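Local atomic coordinates of yeast glycogen phosphorylase (Saccharomyces cerevisiae, PDB entry 1YGP), a protein that belongs to the carbohydrate phosphorylase family of the GT-B clan and carries a bound pyridoxal-5'-phosphate. Residues Pro229-Gly234 against Gly254-Ala259; Asn511-Ile516 against Val856-Ser861; Phe602-Lys607 against Ile705-Leu710. All blocks are in the same frame, centred on the assembly; numbering follows the deposited sequence.

Overall arrangement
The three contacts follow the two-domain GT-B architecture of the chain. Contact 1 joins 221-232, an outermost strand of the mixed nine-strand sheet, to strand 255-267. Contact 2 begins just beyond strand 509-511 at the other border of that sheet and ties its exit loop to a turn near the chain's end. Contact 3 lies in the six-strand parallel sheet, its centre 20 Å from that of contact 2. Ile-516 of contact 2 comes about 6 Å from pyridoxal-5'-phosphate; in contact 3 the Met-604 side chain is about 12 Å away, though Lys-607, ending its first segment, touches the ligand. Contact 1 lies on the opposite side of the chain's centre from both, 40 and 47 Å off between centres.

Contact 1: Pro229-Gly234 against Gly254-Ala259; sequences PVTFYG and GERVLA
Arg-256 lays one face of its guanidinium over the ring of Pro-229, with Pro-229 CB 3.7 Å from Arg-256 NH1 and offset toward the rim of the flat group. The two residues lie on one face of an antiparallel strand pair with a classic beta bulge, at the border of the mixed sheet, together with Thr-231 and Leu-258. An exposed arginine suits this place because its aliphatic part can pass Thr-231 OG1 while its flat end rests on proline carbons. Val-230 and Val-257 form an antiparallel hydrogen-bonded pair, each N bonding to the other's O.

The other face carries Val-230, Phe-232, Glu-255 and Val-257 and is largely buried, with helix 322-350 against it. Here Val-257 CG2 meets the edge of the Phe-232 ring, 3.5 Å from Phe-232 CE2; chi1 of -72° sets this methyl between backbone N and carbonyl carbon. Glu-255, extended from a chi1 of -179°, runs alongside Tyr-233 and brings OE1 to the ring edge, 3.4 Å from Tyr-233 CE2. Its charge is answered by a salt bridge to Arg-307, while Tyr-233 OH hydrogen-bonds to Lys-330 NZ.

At the bulge, Gly-254 and Glu-255 both face Phe-232. Phe-232 O accepts two hydrogen bonds, from Gly-254 N at 2.9 Å and from Glu-255 N at 2.9 Å.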
# COMPACT_ATOMS: atom_id res chain seq x y z
N PRO A 229 19.95 6.91 -0.52
CA PRO A 229 19.75 8.24 0.10
C PRO A 229 19.91 9.41 -0.87
O PRO A 229 20.78 9.38 -1.76
CB PRO A 229 20.76 8.31 1.21
CG PRO A 229 21.01 6.84 1.52
CD PRO A 229 21.05 6.22 0.13
N VAL A 230 19.12 10.47 -0.74
CA VAL A 230 19.11 11.61 -1.65
C VAL A 230 19.07 12.80 -0.71
O VAL A 230 18.34 12.78 0.28
CB VAL A 230 17.85 11.54 -2.55
CG1 VAL A 230 17.66 12.84 -3.30
CG2 VAL A 230 18.03 10.46 -3.61
N THR A 231 19.76 13.89 -1.02
CA THR A 231 19.96 14.98 -0.07
C THR A 231 19.49 16.32 -0.61
O THR A 231 19.63 16.60 -1.81
CB THR A 231 21.48 14.98 0.25
OG1 THR A 231 21.57 13.93 1.20
CG2 THR A 231 22.09 16.25 0.79
N PHE A 232 18.94 17.15 0.26
CA PHE A 232 18.51 18.45 -0.19
C PHE A 232 19.03 19.47 0.79
O PHE A 232 19.30 19.15 1.96
CB PHE A 232 17.01 18.54 -0.26
CG PHE A 232 16.41 17.54 -1.24
CD1 PHE A 232 16.54 17.76 -2.61
CD2 PHE A 232 15.74 16.41 -0.76
CE1 PHE A 232 15.99 16.84 -3.49
CE2 PHE A 232 15.19 15.50 -1.65
CZ PHE A 232 15.32 15.71 -3.02
N TYR A 233 19.17 20.70 0.29
CA TYR A 233 19.60 21.88 1.03
C TYR A 233 21.03 21.66 1.46
O TYR A 233 21.78 20.91 0.83
CB TYR A 233 18.68 22.10 2.25
CG TYR A 233 17.23 22.24 1.81
CD1 TYR A 233 16.81 23.40 1.16
CD2 TYR A 233 16.33 21.19 2.03
CE1 TYR A 233 15.50 23.51 0.73
CE2 TYR A 233 15.01 21.30 1.60
CZ TYR A 233 14.61 22.47 0.95
OH TYR A 233 13.31 22.63 0.56
N GLY A 234 21.45 22.32 2.53
CA GLY A 234 22.77 22.10 3.08
C GLY A 234 23.76 23.14 2.63
O GLY A 234 23.39 24.22 2.16
N GLY A 254 21.19 19.21 4.16
CA GLY A 254 20.33 19.40 5.30
C GLY A 254 19.14 18.45 5.38
O GLY A 254 18.50 18.41 6.42
N GLU A 255 18.75 17.68 4.38
CA GLU A 255 17.62 16.78 4.49
C GLU A 255 18.02 15.55 3.70
O GLU A 255 18.82 15.67 2.76
CB GLU A 255 16.42 17.47 3.88
CG GLU A 255 15.08 16.74 3.90
CD GLU A 255 13.93 17.57 3.34
OE1 GLU A 255 13.89 18.77 3.63
OE2 GLU A 255 13.07 17.03 2.63
N ARG A 256 17.54 14.37 4.07
CA ARG A 256 17.86 13.17 3.32
C ARG A 256 16.59 12.39 3.23
O ARG A 256 15.88 12.30 4.23
CB ARG A 256 18.87 12.22 3.97
CG ARG A 256 20.25 12.74 4.37
CD ARG A 256 21.30 11.62 4.50
NE ARG A 256 20.72 10.36 4.97
CZ ARG A 256 21.36 9.19 4.88
NH1 ARG A 256 22.59 9.08 4.35
NH2 ARG A 256 20.70 8.08 5.22
N VAL A 257 16.27 11.88 2.06
CA VAL A 257 15.07 11.08 1.86
C VAL A 257 15.59 9.77 1.30
O VAL A 257 16.81 9.68 1.05
CB VAL A 257 14.10 11.72 0.87
CG1 VAL A 257 13.47 12.92 1.52
CG2 VAL A 257 14.82 12.21 -0.39
N LEU A 258 14.74 8.76 1.13
CA LEU A 258 15.22 7.51 0.61
C LEU A 258 14.50 7.18 -0.66
O LEU A 258 13.30 7.43 -0.73
CB LEU A 258 14.99 6.37 1.55
CG LEU A 258 15.83 6.29 2.78
CD1 LEU A 258 15.56 4.96 3.44
CD2 LEU A 258 17.31 6.36 2.46
N ALA A 259 15.20 6.60 -1.63
CA ALA A 259 14.59 6.23 -2.89
C ALA A 259 14.56 4.71 -2.86
O ALA A 259 15.60 4.06 -2.69
CB ALA A 259 15.44 6.70 -4.03

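Contact 2: Asn511-Ile516 against Val856-Ser861; sequences NVTNGI and VGFFSS
Thr-513 opens the contact with its methyl: CG2, anti to the backbone N, crosses the Phe-858 side chain at about a right angle and comes 4.0 Å from Phe-858 CE2. The same methyl lies at the edge of the Phe-859 ring. Threonine suits the place by offering this carbon to the aromatics while its OG1 hydrogen-bonds to Glu-746. The CB of Asn-514 points away from 856-861, and the residue contributes its backbone, with Asn-514 O near the plane of the Phe-859 ring and 4.2 Å from Phe-859 CD1. At Gly-515 the backbones pass closely, with Gly-515 CA 3.2 Å from Phe-859 O; glycine, with no side chain, suits such a passage.

Ile-516 then makes the backbone bridge. Its N donates to Phe-859 O at 2.8 Å and 162°, approaching nearly along the C=O axis. Its own O accepts from Ser-861 N at 2.9 Å and 165°, yet that donor stands well above the carbonyl plane. The isoleucine side chain leads off to Thr-724 and Lys-728 of the pyridoxal-5'-phosphate pocket.

Ser-860 occupies the N-cap position of helix 861-873, so Ser-861 N belongs to the helix's first turn, where amides lack acceptors from an earlier turn. Ser-861 OG and Ser-176 OG are hydrogen-bonded to each other. The contact thus supplies a buried helix start with a backbone acceptor, and the positive end of the helix dipole would probably polarise the Ile-516 carbonyl.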
# COMPACT_ATOMS: atom_id res chain seq x y z
N ASN A 511 18.06 14.47 -36.27
CA ASN A 511 16.62 14.30 -36.26
C ASN A 511 16.26 12.83 -36.16
O ASN A 511 16.88 12.01 -36.84
CB ASN A 511 15.98 14.83 -37.52
CG ASN A 511 14.49 14.51 -37.46
OD1 ASN A 511 13.95 13.66 -38.17
ND2 ASN A 511 13.76 15.08 -36.53
N VAL A 512 15.32 12.44 -35.31
CA VAL A 512 14.75 11.10 -35.36
C VAL A 512 13.26 11.33 -35.15
O VAL A 512 12.78 11.68 -34.07
CB VAL A 512 15.27 10.17 -34.26
CG1 VAL A 512 14.70 8.80 -34.57
CG2 VAL A 512 16.80 10.07 -34.22
N THR A 513 12.50 11.25 -36.24
CA THR A 513 11.06 11.35 -36.25
C THR A 513 10.48 10.25 -35.39
O THR A 513 10.91 9.10 -35.46
CB THR A 513 10.58 11.24 -37.70
OG1 THR A 513 11.12 12.40 -38.35
CG2 THR A 513 9.08 11.13 -37.87
N ASN A 514 9.54 10.67 -34.55
CA ASN A 514 8.86 9.81 -33.59
C ASN A 514 8.05 8.71 -34.23
O ASN A 514 7.91 8.69 -35.45
CB ASN A 514 7.96 10.65 -32.72
CG ASN A 514 8.77 11.40 -31.67
OD1 ASN A 514 8.22 12.24 -30.96
ND2 ASN A 514 10.07 11.24 -31.44
N GLY A 515 7.50 7.80 -33.45
CA GLY A 515 6.76 6.71 -34.03
C GLY A 515 6.03 5.98 -32.94
O GLY A 515 6.15 6.39 -31.78
N ILE A 516 5.31 4.92 -33.24
CA ILE A 516 4.48 4.20 -32.29
C ILE A 516 4.65 2.67 -32.42
O ILE A 516 4.98 2.16 -33.50
CB ILE A 516 2.97 4.55 -32.51
CG1 ILE A 516 2.58 4.29 -33.94
CG2 ILE A 516 2.71 6.00 -32.16
CD1 ILE A 516 1.08 4.15 -34.01
N VAL A 856 1.98 3.27 -43.58
CA VAL A 856 2.22 3.78 -42.23
C VAL A 856 3.52 3.26 -41.62
O VAL A 856 4.12 3.89 -40.74
CB VAL A 856 1.03 3.41 -41.33
CG1 VAL A 856 1.04 1.93 -40.92
CG2 VAL A 856 1.08 4.35 -40.13
N GLY A 857 4.02 2.11 -42.08
CA GLY A 857 5.18 1.45 -41.51
C GLY A 857 6.41 2.25 -41.12
O GLY A 857 7.13 1.82 -40.22
N PHE A 858 6.74 3.39 -41.72
CA PHE A 858 7.92 4.14 -41.28
C PHE A 858 7.72 4.65 -39.86
O PHE A 858 8.69 4.85 -39.12
CB PHE A 858 8.13 5.30 -42.22
CG PHE A 858 9.14 6.36 -41.79
CD1 PHE A 858 10.50 6.19 -42.06
CD2 PHE A 858 8.69 7.54 -41.17
CE1 PHE A 858 11.40 7.21 -41.73
CE2 PHE A 858 9.60 8.54 -40.84
CZ PHE A 858 10.95 8.38 -41.12
N PHE A 859 6.48 4.86 -39.44
CA PHE A 859 6.25 5.37 -38.11
C PHE A 859 6.27 4.25 -37.08
O PHE A 859 5.72 4.43 -35.99
CB PHE A 859 4.92 6.12 -38.08
CG PHE A 859 4.86 7.21 -39.13
CD1 PHE A 859 5.76 8.28 -39.07
CD2 PHE A 859 3.94 7.11 -40.17
CE1 PHE A 859 5.73 9.26 -40.07
CE2 PHE A 859 3.92 8.09 -41.17
CZ PHE A 859 4.82 9.16 -41.12
N SER A 860 6.89 3.09 -37.33
CA SER A 860 6.98 2.09 -36.30
C SER A 860 8.09 2.49 -35.33
O SER A 860 9.24 2.71 -35.73
CB SER A 860 7.29 0.76 -36.96
OG SER A 860 7.48 -0.32 -36.05
N SER A 861 7.83 2.53 -34.02
CA SER A 861 8.84 2.87 -33.03
C SER A 861 10.06 1.95 -33.08
O SER A 861 11.10 2.31 -32.52
CB SER A 861 8.24 2.84 -31.63
OG SER A 861 7.48 1.66 -31.38

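Contact 3: Phe602-Lys607 against Ile705-Leu710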
# COMPACT_ATOMS: atom_id res chain seq x y z
N PHE A 602 -17.74 8.87 -38.11
CA PHE A 602 -17.20 9.11 -36.80
C PHE A 602 -16.00 10.03 -36.97
O PHE A 602 -14.99 9.72 -37.62
CB PHE A 602 -16.85 7.75 -36.21
CG PHE A 602 -18.05 7.04 -35.57
CD1 PHE A 602 -19.33 7.05 -36.15
CD2 PHE A 602 -17.87 6.35 -34.37
CE1 PHE A 602 -20.39 6.38 -35.54
CE2 PHE A 602 -18.94 5.68 -33.77
CZ PHE A 602 -20.19 5.69 -34.35
N ASP A 603 -16.13 11.22 -36.41
CA ASP A 603 -15.14 12.25 -36.55
C ASP A 603 -14.61 12.57 -35.15
O ASP A 603 -15.35 13.21 -34.38
CB ASP A 603 -15.87 13.42 -37.21
CG ASP A 603 -15.14 14.72 -37.46
OD1 ASP A 603 -13.92 14.80 -37.27
OD2 ASP A 603 -15.82 15.67 -37.84
N MET A 604 -13.37 12.17 -34.78
CA MET A 604 -12.87 12.45 -33.45
C MET A 604 -11.71 13.40 -33.29
O MET A 604 -10.83 13.48 -34.16
CB MET A 604 -12.45 11.17 -32.70
CG MET A 604 -11.98 9.92 -33.40
SD MET A 604 -13.35 8.88 -33.99
CE MET A 604 -13.45 7.57 -32.82
N GLN A 605 -11.66 14.15 -32.18
CA GLN A 605 -10.51 14.97 -31.79
C GLN A 605 -10.28 14.68 -30.30
O GLN A 605 -10.88 15.27 -29.40
CB GLN A 605 -10.78 16.48 -31.97
CG GLN A 605 -9.57 17.38 -31.79
CD GLN A 605 -9.84 18.86 -31.99
OE1 GLN A 605 -10.98 19.34 -31.95
NE2 GLN A 605 -8.83 19.70 -32.17
N VAL A 606 -9.44 13.69 -30.03
CA VAL A 606 -9.10 13.31 -28.68
C VAL A 606 -7.64 13.69 -28.39
O VAL A 606 -6.68 13.11 -28.93
CB VAL A 606 -9.31 11.77 -28.43
CG1 VAL A 606 -10.80 11.48 -28.47
CG2 VAL A 606 -8.67 10.89 -29.49
N LYS A 607 -7.46 14.74 -27.58
CA LYS A 607 -6.15 15.18 -27.11
C LYS A 607 -6.33 16.27 -26.08
O LYS A 607 -7.45 16.63 -25.74
CB LYS A 607 -5.28 15.73 -28.23
CG LYS A 607 -5.81 16.86 -29.08
CD LYS A 607 -5.00 16.87 -30.37
CE LYS A 607 -5.22 15.60 -31.17
NZ LYS A 607 -4.19 15.44 -32.17
N ILE A 705 -9.38 4.96 -31.12
CA ILE A 705 -8.67 5.06 -32.39
C ILE A 705 -9.07 4.04 -33.48
O ILE A 705 -9.40 4.52 -34.56
CB ILE A 705 -7.17 5.02 -32.03
CG1 ILE A 705 -6.88 6.43 -31.52
CG2 ILE A 705 -6.24 4.63 -33.17
CD1 ILE A 705 -5.54 6.74 -30.85
N PRO A 706 -9.16 2.70 -33.37
CA PRO A 706 -9.56 1.84 -34.49
C PRO A 706 -10.99 2.06 -35.01
O PRO A 706 -11.37 1.49 -36.04
CB PRO A 706 -9.35 0.43 -33.98
CG PRO A 706 -8.34 0.60 -32.88
CD PRO A 706 -8.80 1.90 -32.21
N ALA A 707 -11.82 2.83 -34.29
CA ALA A 707 -13.18 3.12 -34.67
C ALA A 707 -13.26 4.38 -35.50
O ALA A 707 -14.32 4.75 -36.02
CB ALA A 707 -14.03 3.37 -33.46
N SER A 708 -12.14 5.08 -35.65
CA SER A 708 -12.17 6.38 -36.26
C SER A 708 -12.37 6.33 -37.76
O SER A 708 -11.68 5.57 -38.45
CB SER A 708 -10.89 7.09 -35.95
OG SER A 708 -10.97 8.49 -36.20
N ASP A 709 -13.32 7.14 -38.24
CA ASP A 709 -13.44 7.34 -39.66
C ASP A 709 -12.54 8.53 -40.04
O ASP A 709 -11.79 8.49 -41.03
CB ASP A 709 -14.88 7.63 -40.02
CG ASP A 709 -15.81 6.42 -40.02
OD1 ASP A 709 -15.34 5.29 -40.16
OD2 ASP A 709 -17.01 6.61 -39.92
N LEU A 710 -12.57 9.61 -39.25
CA LEU A 710 -11.78 10.80 -39.52
C LEU A 710 -11.31 11.29 -38.15
O LEU A 710 -12.03 11.16 -37.13
CB LEU A 710 -12.72 11.77 -40.22
CG LEU A 710 -12.37 13.04 -41.06
CD1 LEU A 710 -12.59 14.25 -40.19
CD2 LEU A 710 -11.00 12.92 -41.70
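Strand 602-606 meets the start of strand 710-713 in parallel, with Asp-603 and Leu-710 as the bridged pair. Phe-602 O receives Leu-710 N at 2.9 Å, and Leu-710 O receives Met-604 N at 2.9 Å; Asp-709 N adds a weak bond to Phe-602 O.

Asp-709 extends the pairing with a side chain. Its OD2 accepts Phe-602 N at 3.0 Å in a nearly straight bond of 169°, met on the anti side, 31° out of the carboxylate plane, and a chi1 of -76° swings the group back beside its own backbone N. Lys-575 pairs with this carboxylate in a salt bridge, so an aspartate is well matched to this buried place. Met-604, unbranched and bent at chi2 and chi3, lays SD 3.3 Å from Ser-708 OG and carries CE on to Ala-707 CB, at 4.3 Å. Asp-603 and Leu-710 run side by side, bringing Leu-710 CD1 against Asp-603 OD1.

The pair lies in the middle of the parallel sheet: strand 649-654 flanks 601-606, and helix 562-584 packs on Phe-602 and Met-604 through Leu-578. Helix 724-730 touches Ile-705 and Ser-708 through Phe-729, and reaches Lys-607 through Ser-725.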